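Beta-L-arabinobiosidase (Bacteroides thetaiotaomicron, PDB 5MQR) hydrolyses glycosidic linkages of plant pectin as an arabinofuranosidase or arabinobiosidase, and may have exo-alpha-sialidase activity. Local coordinates at residues Leu316-Tyr321 with Ile403-Gln408; Val407-Ser412 with Arg1076-Lys1081; Ser617-Lys622 with Asn1065-Trp1070. All coordinates share one frame; numbering follows the deposited sequence.

The three contacts follow one another from the propeller region to the C-terminal sheet. Contacts 1 and 2 share Val-407 and Gln-408, their centres are about 10 Å apart, and Pro-406 CG lies 3.8 Å from Gly-1080 CA. Contact 3 follows at about 12 Å from contact 2, centre to centre, where Ser-412 CB packs 3.7 Å from Phe-620 CZ. Contacts 1 and 3 do not touch; their centres are about 21 Å apart, so contact 2 connects them. Of the bound metals, the sodium ion held by Gln-44, Glu-494 and Asn-495 lies about 9 Å from the side chain of Ile-409, near contact 2 without forming part of it.

Contact 1. Residues Leu316-Tyr321 with Ile403-Gln408; sequences LSDGTY and IPVPVQ
Val-405 presents its CG1 methyl to three successive residues of the turn, Leu-316, Ser-317 and Asp-318, and this forms most of the van der Waals packing; Leu-316 CB is its apolar partner. Asp-318 CG lies 3.7 Å from Val-405 CG1, with the two side chains crossing at about a right angle. Ser-317 OG comes within 3.8 Å of Val-405 CG1, but its polar partner is the carbonyl O of Gly-385. Leu-316 and Val-407, both buried, form a further apolar pair, CD1 to CG2 at 4.1 Å.

Asp-318 OD2 also lies 3.4 Å from Pro-406 CB, on a proline preceded by a cis peptide bond.

No direct hydrogen bond crosses between the segments. A bridging water makes the link instead, donating to Asp-318 OD2 at 2.6 Å and accepting from Val-407 N at 3.1 Å.

Within 316-321 the carboxylate is held by its other oxygen. Asp-318 CG stands between its own backbone N and carbonyl carbon (chi1 68°), which turns the carboxylate toward Thr-320 N, two residues on; OD1 accepts from that N at 3.0 Å, an Asx turn. That hydrogen bond is fairly straight (161° at the hydrogen) but meets OD1 from above the carboxylate plane, 42° out of it. Thr-320 OG1 donates to Asp-318 OD1 at 2.7 Å, on the syn side. The Asx turn overlaps the end of a type I turn from Leu-316 to Gly-319, in the hairpin joining strands 311-315 and 321-325. Their four-stranded antiparallel sheet, in the BNR repeat-like region, is consistent with a beta-propeller blade.

The chemistry therefore splits the carboxylate's work: OD1 takes two donors and fixes the hairpin turn, while OD2 reaches the loop after strand 397-403 through one water. Three donors around one carboxylate are consistent with an ionised Asp-318.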
loop_
_atom_site.group_PDB
_atom_site.type_symbol
_atom_site.label_atom_id
_atom_site.label_comp_id
_atom_site.label_asym_id
_atom_site.label_seq_id
_atom_site.Cartn_x
_atom_site.Cartn_y
_atom_site.Cartn_z
ATOM N N LEU A 316 8.121 14.246 5.330
ATOM C CA LEU A 316 6.717 14.072 5.686
ATOM C C LEU A 316 6.599 13.542 7.117
ATOM O O LEU A 316 7.613 13.186 7.742
ATOM C CB LEU A 316 6.033 13.121 4.695
ATOM C CG LEU A 316 6.190 13.523 3.223
ATOM C CD1 LEU A 316 5.697 12.429 2.291
ATOM C CD2 LEU A 316 5.455 14.813 2.940
ATOM N N SER A 317 5.365 13.506 7.635
ATOM C CA SER A 317 5.128 13.096 9.024
ATOM C C SER A 317 5.382 11.596 9.239
ATOM O O SER A 317 5.559 11.176 10.365
ATOM C CB SER A 317 3.707 13.453 9.495
ATOM O OG SER A 317 2.720 12.627 8.914
ATOM N N ASP A 318 5.376 10.801 8.170
ATOM C CA ASP A 318 5.708 9.368 8.263
ATOM C C ASP A 318 7.206 9.071 8.119
ATOM O O ASP A 318 7.577 7.928 8.024
ATOM C CB ASP A 318 4.890 8.549 7.239
ATOM C CG ASP A 318 5.272 8.838 5.778
ATOM O OD1 ASP A 318 6.181 9.672 5.529
ATOM O OD2 ASP A 318 4.664 8.212 4.867
ATOM N N GLY A 319 8.061 10.086 8.077
ATOM C CA GLY A 319 9.508 9.877 7.966
ATOM C C GLY A 319 10.036 9.779 6.532
ATOM O O GLY A 319 11.251 9.783 6.329
ATOM N N THR A 320 9.152 9.722 5.540
ATOM C CA THR A 320 9.570 9.688 4.145
ATOM C C THR A 320 9.635 11.119 3.581
ATOM O O THR A 320 9.508 12.089 4.325
ATOM C CB THR A 320 8.662 8.773 3.307
ATOM O OG1 THR A 320 7.363 9.352 3.160
ATOM C CG2 THR A 320 8.565 7.386 3.949
ATOM N N TYR A 321 9.901 11.233 2.284
ATOM C CA TYR A 321 10.159 12.497 1.658
ATOM C C TYR A 321 9.306 12.639 0.389
ATOM O O TYR A 321 8.884 11.634 -0.196
ATOM C CB TYR A 321 11.653 12.602 1.369
ATOM C CG TYR A 321 12.505 12.656 2.635
ATOM C CD1 TYR A 321 12.907 11.484 3.294
ATOM C CD2 TYR A 321 12.914 13.862 3.159
ATOM C CE1 TYR A 321 13.701 11.527 4.444
ATOM C CE2 TYR A 321 13.690 13.919 4.300
ATOM C CZ TYR A 321 14.080 12.740 4.941
ATOM O OH TYR A 321 14.848 12.821 6.070
ATOM N N ILE A 403 -2.433 16.826 0.657
ATOM C CA ILE A 403 -2.064 15.501 0.160
ATOM C C ILE A 403 -1.965 14.550 1.364
ATOM O O ILE A 403 -1.124 14.765 2.240
ATOM C CB ILE A 403 -0.743 15.565 -0.610
ATOM C CG1 ILE A 403 -0.912 16.514 -1.808
ATOM C CG2 ILE A 403 -0.305 14.176 -1.046
ATOM C CD1 ILE A 403 0.339 17.273 -2.167
ATOM N N PRO A 404 -2.849 13.526 1.429
ATOM C CA PRO A 404 -2.797 12.610 2.586
ATOM C C PRO A 404 -1.487 11.838 2.700
ATOM O O PRO A 404 -0.917 11.465 1.689
ATOM C CB PRO A 404 -3.981 11.660 2.361
ATOM C CG PRO A 404 -4.940 12.498 1.565
ATOM C CD PRO A 404 -4.064 13.298 0.628
ATOM N N VAL A 405 -1.029 11.678 3.938
ATOM C CA VAL A 405 0.207 10.996 4.294
ATOM C C VAL A 405 -0.173 9.896 5.297
ATOM O O VAL A 405 -0.998 10.131 6.197
ATOM C CB VAL A 405 1.209 11.985 4.905
ATOM C CG1 VAL A 405 2.473 11.300 5.398
ATOM C CG2 VAL A 405 1.556 13.050 3.870
ATOM N N PRO A 406 0.364 8.680 5.133
ATOM C CA PRO A 406 1.273 8.290 4.031
ATOM C C PRO A 406 0.658 8.415 2.640
ATOM O O PRO A 406 -0.533 8.178 2.466
ATOM C CB PRO A 406 1.613 6.806 4.339
ATOM C CG PRO A 406 0.800 6.399 5.528
ATOM C CD PRO A 406 0.072 7.584 6.089
ATOM N N VAL A 407 1.482 8.789 1.663
ATOM C CA VAL A 407 0.982 9.074 0.319
ATOM C C VAL A 407 0.677 7.761 -0.393
ATOM O O VAL A 407 1.555 6.969 -0.564
ATOM C CB VAL A 407 1.990 9.911 -0.482
ATOM C CG1 VAL A 407 1.408 10.267 -1.867
ATOM C CG2 VAL A 407 2.388 11.179 0.299
ATOM N N GLN A 408 -0.572 7.534 -0.764
ATOM C CA GLN A 408 -1.016 6.300 -1.419
ATOM C C GLN A 408 -1.185 6.581 -2.912
ATOM O O GLN A 408 -1.829 7.541 -3.256
ATOM C CB GLN A 408 -2.391 5.868 -0.887
ATOM C CG GLN A 408 -2.476 4.766 0.142
ATOM C CD GLN A 408 -3.932 4.498 0.508
ATOM O OE1 GLN A 408 -4.557 5.287 1.235
ATOM N NE2 GLN A 408 -4.506 3.430 -0.051
HETATM O O HOH W 1 4.553 8.713 2.281
#

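Contact 2. Residues Val407-Ser412 with Arg1076-Lys1081; sequences VQINAS and RYHCGK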
loop_
_atom_site.group_PDB
_atom_site.type_symbol
_atom_site.label_atom_id
_atom_site.label_comp_id
_atom_site.label_asym_id
_atom_site.label_seq_id
_atom_site.Cartn_x
_atom_site.Cartn_y
_atom_site.Cartn_z
ATOM N N VAL A 407 1.482 8.789 1.663
ATOM C CA VAL A 407 0.982 9.074 0.319
ATOM C C VAL A 407 0.677 7.761 -0.393
ATOM O O VAL A 407 1.555 6.969 -0.564
ATOM C CB VAL A 407 1.990 9.911 -0.482
ATOM C CG1 VAL A 407 1.408 10.267 -1.867
ATOM C CG2 VAL A 407 2.388 11.179 0.299
ATOM N N GLN A 408 -0.572 7.534 -0.764
ATOM C CA GLN A 408 -1.016 6.300 -1.419
ATOM C C GLN A 408 -1.185 6.581 -2.912
ATOM O O GLN A 408 -1.829 7.541 -3.256
ATOM C CB GLN A 408 -2.391 5.868 -0.887
ATOM C CG GLN A 408 -2.476 4.766 0.142
ATOM C CD GLN A 408 -3.932 4.498 0.508
ATOM O OE1 GLN A 408 -4.557 5.287 1.235
ATOM N NE2 GLN A 408 -4.506 3.430 -0.051
ATOM N N ILE A 409 -0.641 5.727 -3.773
ATOM C CA ILE A 409 -0.823 5.834 -5.214
ATOM C C ILE A 409 -2.146 5.184 -5.657
ATOM O O ILE A 409 -2.926 5.794 -6.391
ATOM C CB ILE A 409 0.314 5.168 -6.026
ATOM C CG1 ILE A 409 1.707 5.593 -5.548
ATOM C CG2 ILE A 409 0.140 5.449 -7.513
ATOM C CD1 ILE A 409 1.865 7.073 -5.349
ATOM N N ASN A 410 -2.381 3.941 -5.254
ATOM C CA ASN A 410 -3.557 3.201 -5.708
ATOM C C ASN A 410 -4.526 2.991 -4.592
ATOM O O ASN A 410 -4.152 2.989 -3.437
ATOM C CB ASN A 410 -3.156 1.842 -6.254
ATOM C CG ASN A 410 -2.162 1.948 -7.375
ATOM O OD1 ASN A 410 -2.273 2.785 -8.274
ATOM N ND2 ASN A 410 -1.167 1.104 -7.320
ATOM N N ALA A 411 -5.782 2.807 -4.952
ATOM C CA ALA A 411 -6.805 2.502 -3.991
ATOM C C ALA A 411 -6.707 0.993 -3.714
ATOM O O ALA A 411 -6.553 0.206 -4.653
ATOM C CB ALA A 411 -8.161 2.862 -4.551
ATOM N N SER A 412 -6.777 0.608 -2.447
ATOM C CA SER A 412 -6.674 -0.787 -2.045
ATOM C C SER A 412 -8.045 -1.460 -1.874
ATOM O O SER A 412 -8.122 -2.670 -1.668
ATOM C CB SER A 412 -5.865 -0.897 -0.753
ATOM O OG SER A 412 -6.580 -0.437 0.364
ATOM N N ARG A 1076 7.353 0.018 -0.938
ATOM C CA ARG A 1076 6.888 -1.088 -1.773
ATOM C C ARG A 1076 5.392 -1.006 -2.029
ATOM O O ARG A 1076 4.968 -1.239 -3.152
ATOM C CB ARG A 1076 7.247 -2.464 -1.147
ATOM C CG ARG A 1076 6.868 -3.668 -2.001
ATOM C CD ARG A 1076 7.699 -3.739 -3.257
ATOM N NE ARG A 1076 7.419 -4.913 -4.084
ATOM C CZ ARG A 1076 8.028 -5.150 -5.248
ATOM N NH1 ARG A 1076 8.976 -4.316 -5.699
ATOM N NH2 ARG A 1076 7.726 -6.231 -5.952
ATOM N N TYR A 1077 4.610 -0.732 -0.984
ATOM C CA TYR A 1077 3.122 -0.678 -1.069
ATOM C C TYR A 1077 2.513 0.713 -0.873
ATOM O O TYR A 1077 1.338 0.884 -1.158
ATOM C CB TYR A 1077 2.469 -1.687 -0.104
ATOM C CG TYR A 1077 3.119 -3.032 -0.274
ATOM C CD1 TYR A 1077 2.881 -3.794 -1.416
ATOM C CD2 TYR A 1077 4.043 -3.505 0.641
ATOM C CE1 TYR A 1077 3.506 -5.018 -1.607
ATOM C CE2 TYR A 1077 4.668 -4.731 0.459
ATOM C CZ TYR A 1077 4.401 -5.484 -0.666
ATOM O OH TYR A 1077 5.061 -6.672 -0.879
ATOM N N HIS A 1078 3.300 1.682 -0.389
ATOM C CA HIS A 1078 2.828 3.071 -0.180
ATOM C C HIS A 1078 1.520 3.094 0.623
ATOM O O HIS A 1078 0.542 3.719 0.216
ATOM C CB HIS A 1078 2.677 3.802 -1.525
ATOM C CG HIS A 1078 3.972 4.011 -2.244
ATOM N ND1 HIS A 1078 4.319 3.307 -3.378
ATOM C CD2 HIS A 1078 5.015 4.827 -1.979
ATOM C CE1 HIS A 1078 5.519 3.681 -3.783
ATOM N NE2 HIS A 1078 5.963 4.608 -2.953
ATOM N N CYS A 1079 1.490 2.353 1.733
ATOM C CA CYS A 1079 0.370 2.402 2.660
ATOM C C CYS A 1079 0.878 2.544 4.089
ATOM O O CYS A 1079 0.164 2.209 5.025
ATOM C CB CYS A 1079 -0.500 1.149 2.502
ATOM S SG CYS A 1079 0.360 -0.348 3.061
ATOM N N GLY A 1080 2.105 3.047 4.258
ATOM C CA GLY A 1080 2.718 3.169 5.590
ATOM C C GLY A 1080 3.819 2.156 5.859
ATOM O O GLY A 1080 3.953 1.162 5.151
ATOM N N LYS A 1081 4.627 2.431 6.870
ATOM C CA LYS A 1081 5.691 1.529 7.242
ATOM C C LYS A 1081 5.187 0.449 8.197
ATOM O O LYS A 1081 4.186 0.615 8.876
ATOM C CB LYS A 1081 6.818 2.292 7.899
ATOM C CG LYS A 1081 7.456 3.319 6.992
ATOM C CD LYS A 1081 8.706 3.879 7.661
ATOM C CE LYS A 1081 9.312 5.037 6.898
ATOM N NZ LYS A 1081 10.632 5.419 7.508
HETATM O O HOH W 2 -0.340 2.860 -3.382
#
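His-1078 lays its side chain alongside that of Ile-409, both pointing the same way, and its CB sits against the backbone carbonyl of Val-407. The measured approaches are Ile-409 CG1 to His-1078 ND1 at 4.1 Å and Val-407 O to His-1078 CB at 3.5 Å. Both partners come to the imidazole obliquely, so this is side-by-side packing and not a stack. His-1078 carries its CG anti to its carbonyl carbon, which sends the ring along Ile-409; Leu-338, from strand 334-339, touches both side chains as well as Val-407.

The carbonyl of His-1078 meets Gln-408, whose CG is 3.2 Å from His-1078 O. The Gln-408 CA also points a C-H at this oxygen, 3.4 Å from CA to His-1078 O with 146° at the hydrogen, a CA-H...O contact. By contrast, Val-407 O and His-1078 O, two acceptors, lie 3.5 Å apart without a proton between them.

One water adds a loose polar link between the two loops: it accepts from Asn-410 N at 3.0 Å and gives a weak hydrogen bond to Tyr-1077 O at 3.4 Å.

In all, the loop after strand 397-403 meets the loop before strand 1082-1087, in the region resembling the glycosyl hydrolase family 65 C-terminal domain, without any direct conventional hydrogen bond. One CA-H...O contact, van der Waals packing and a weak water bridge make up the contact, and the C-H of Gln-408 CA gives His-1078 O a weak polar partner.

Contact 3. Residues Ser617-Lys622 with Asn1065-Trp1070; sequences SSAFLK and NLTILW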
loop_
_atom_site.group_PDB
_atom_site.type_symbol
_atom_site.label_atom_id
_atom_site.label_comp_id
_atom_site.label_asym_id
_atom_site.label_seq_id
_atom_site.Cartn_x
_atom_site.Cartn_y
_atom_site.Cartn_z
ATOM N N SER A 617 -10.329 -9.677 -5.485
ATOM C CA SER A 617 -10.276 -9.913 -4.050
ATOM C C SER A 617 -8.865 -9.611 -3.444
ATOM O O SER A 617 -8.719 -9.531 -2.204
ATOM C CB SER A 617 -10.709 -11.373 -3.799
ATOM O OG SER A 617 -10.142 -12.260 -4.800
ATOM N N SER A 618 -7.851 -9.462 -4.306
ATOM C CA SER A 618 -6.486 -9.109 -3.918
ATOM C C SER A 618 -6.333 -7.595 -3.832
ATOM O O SER A 618 -6.598 -6.906 -4.776
ATOM C CB SER A 618 -5.490 -9.653 -4.938
ATOM O OG SER A 618 -4.155 -9.641 -4.430
ATOM N N ALA A 619 -5.879 -7.086 -2.696
ATOM C CA ALA A 619 -5.870 -5.645 -2.441
ATOM C C ALA A 619 -4.652 -4.894 -3.012
ATOM O O ALA A 619 -4.788 -3.747 -3.400
ATOM C CB ALA A 619 -5.987 -5.398 -0.931
ATOM N N PHE A 620 -3.476 -5.518 -2.992
ATOM C CA PHE A 620 -2.225 -4.917 -3.456
ATOM C C PHE A 620 -1.621 -5.714 -4.613
ATOM O O PHE A 620 -1.289 -5.133 -5.658
ATOM C CB PHE A 620 -1.232 -4.780 -2.300
ATOM C CG PHE A 620 -1.680 -3.825 -1.244
ATOM C CD1 PHE A 620 -2.669 -4.197 -0.318
ATOM C CD2 PHE A 620 -1.165 -2.534 -1.189
ATOM C CE1 PHE A 620 -3.120 -3.313 0.647
ATOM C CE2 PHE A 620 -1.616 -1.644 -0.228
ATOM C CZ PHE A 620 -2.602 -2.037 0.683
ATOM N N LEU A 621 -1.510 -7.034 -4.479
ATOM C CA LEU A 621 -0.907 -7.846 -5.540
ATOM C C LEU A 621 -1.915 -8.212 -6.618
ATOM O O LEU A 621 -3.110 -8.370 -6.339
ATOM C CB LEU A 621 -0.304 -9.134 -4.944
ATOM C CG LEU A 621 0.709 -8.924 -3.804
ATOM C CD1 LEU A 621 1.252 -10.260 -3.317
ATOM C CD2 LEU A 621 1.850 -7.992 -4.209
ATOM N N LYS A 622 -1.416 -8.352 -7.847
ATOM C CA LYS A 622 -2.226 -8.749 -8.981
ATOM C C LYS A 622 -1.610 -9.946 -9.686
ATOM O O LYS A 622 -0.388 -10.032 -9.860
ATOM C CB LYS A 622 -2.380 -7.575 -9.957
ATOM C CG LYS A 622 -3.113 -6.343 -9.370
ATOM C CD LYS A 622 -4.587 -6.630 -9.083
ATOM C CE LYS A 622 -5.126 -5.930 -7.818
ATOM N NZ LYS A 622 -6.608 -6.213 -7.642
ATOM N N ASN A 1065 -11.410 -11.522 2.655
ATOM C CA ASN A 1065 -10.174 -11.515 1.878
ATOM C C ASN A 1065 -9.068 -10.830 2.673
ATOM O O ASN A 1065 -9.193 -9.640 2.949
ATOM C CB ASN A 1065 -10.383 -10.790 0.550
ATOM C CG ASN A 1065 -11.401 -11.496 -0.331
ATOM O OD1 ASN A 1065 -11.264 -12.681 -0.622
ATOM N ND2 ASN A 1065 -12.426 -10.786 -0.732
ATOM N N LEU A 1066 -8.011 -11.558 3.061
ATOM C CA LEU A 1066 -6.962 -10.954 3.889
ATOM C C LEU A 1066 -5.730 -10.643 3.114
ATOM O O LEU A 1066 -5.391 -11.320 2.130
ATOM C CB LEU A 1066 -6.558 -11.809 5.110
ATOM C CG LEU A 1066 -7.604 -12.350 6.081
ATOM C CD1 LEU A 1066 -6.954 -12.875 7.371
ATOM C CD2 LEU A 1066 -8.654 -11.348 6.415
ATOM N N THR A 1067 -5.046 -9.616 3.598
ATOM C CA THR A 1067 -3.724 -9.243 3.118
ATOM C C THR A 1067 -2.828 -9.051 4.317
ATOM O O THR A 1067 -3.225 -8.422 5.286
ATOM C CB THR A 1067 -3.774 -7.907 2.375
ATOM O OG1 THR A 1067 -4.842 -7.946 1.443
ATOM C CG2 THR A 1067 -2.479 -7.606 1.684
ATOM N N ILE A 1068 -1.622 -9.581 4.249
ATOM C CA ILE A 1068 -0.633 -9.347 5.291
ATOM C C ILE A 1068 0.593 -8.835 4.575
ATOM O O ILE A 1068 1.087 -9.472 3.660
ATOM C CB ILE A 1068 -0.255 -10.650 6.040
ATOM C CG1 ILE A 1068 -1.479 -11.242 6.744
ATOM C CG2 ILE A 1068 0.897 -10.398 7.012
ATOM C CD1 ILE A 1068 -1.337 -12.707 7.084
ATOM N N LEU A 1069 1.087 -7.698 5.023
ATOM C CA LEU A 1069 2.239 -7.125 4.425
ATOM C C LEU A 1069 3.174 -6.451 5.398
ATOM O O LEU A 1069 2.798 -6.043 6.505
ATOM C CB LEU A 1069 1.832 -6.162 3.311
ATOM C CG LEU A 1069 1.074 -4.865 3.601
ATOM C CD1 LEU A 1069 2.001 -3.747 4.095
ATOM C CD2 LEU A 1069 0.340 -4.431 2.327
ATOM N N TRP A 1070 4.401 -6.346 4.928
ATOM C CA TRP A 1070 5.499 -5.786 5.661
ATOM C C TRP A 1070 6.205 -4.846 4.704
ATOM O O TRP A 1070 6.468 -5.204 3.567
ATOM C CB TRP A 1070 6.460 -6.891 6.105
ATOM C CG TRP A 1070 7.773 -6.371 6.581
ATOM C CD1 TRP A 1070 8.964 -6.499 5.951
ATOM C CD2 TRP A 1070 8.024 -5.588 7.766
ATOM N NE1 TRP A 1070 9.955 -5.864 6.675
ATOM C CE2 TRP A 1070 9.408 -5.304 7.796
ATOM C CE3 TRP A 1070 7.219 -5.120 8.813
ATOM C CZ2 TRP A 1070 10.017 -4.568 8.836
ATOM C CZ3 TRP A 1070 7.828 -4.380 9.866
ATOM C CH2 TRP A 1070 9.214 -4.119 9.861
#
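Phe-620 packs its ring against Leu-1069 and Thr-1067 of strand 1064-1071. From CB, which points toward the strand, CG leaves anti to the carbonyl carbon (chi1 -65°) and lies 4.1 Å from Leu-1069 CD2. Next, CD1 of Phe-620 reaches Thr-1067 CG2 at 4.0 Å, an oblique approach. CE1 then passes 4.0 Å from Leu-1069 CD2. That methyl stands almost over the ring centre, 3.9 Å from the Phe-620 centroid and 6° off the normal, a CH-pi contact. At the tip, CZ of Phe-620 meets CB of Ser-412.

Farther up the chain, Ala-619 CB lies 3.7 Å from Thr-1067 OG1, whose hydrogen bond goes to Asp-1057. Ser-617 CB packs 3.5 Å from OD1 of the Asn-1065 carboxamide; that OD1 bonds to Arg-723, and Ser-617 OG to Asn-1058.

From Ser-617 to Phe-620 the loop runs 14° from the direction of Asn-1065 to Leu-1069, yet no hydrogen bond joins the two. Asp-1057 of strand 1053-1061 accepts from the backbone N of Ala-619, Phe-620 and Leu-621. The loop between strand 600-610 and helix 627-636 thus runs alongside strand 1064-1071, over one side of the sheet of the family 65 C-terminal-like domain, between 1053-1061 and 1082-1087.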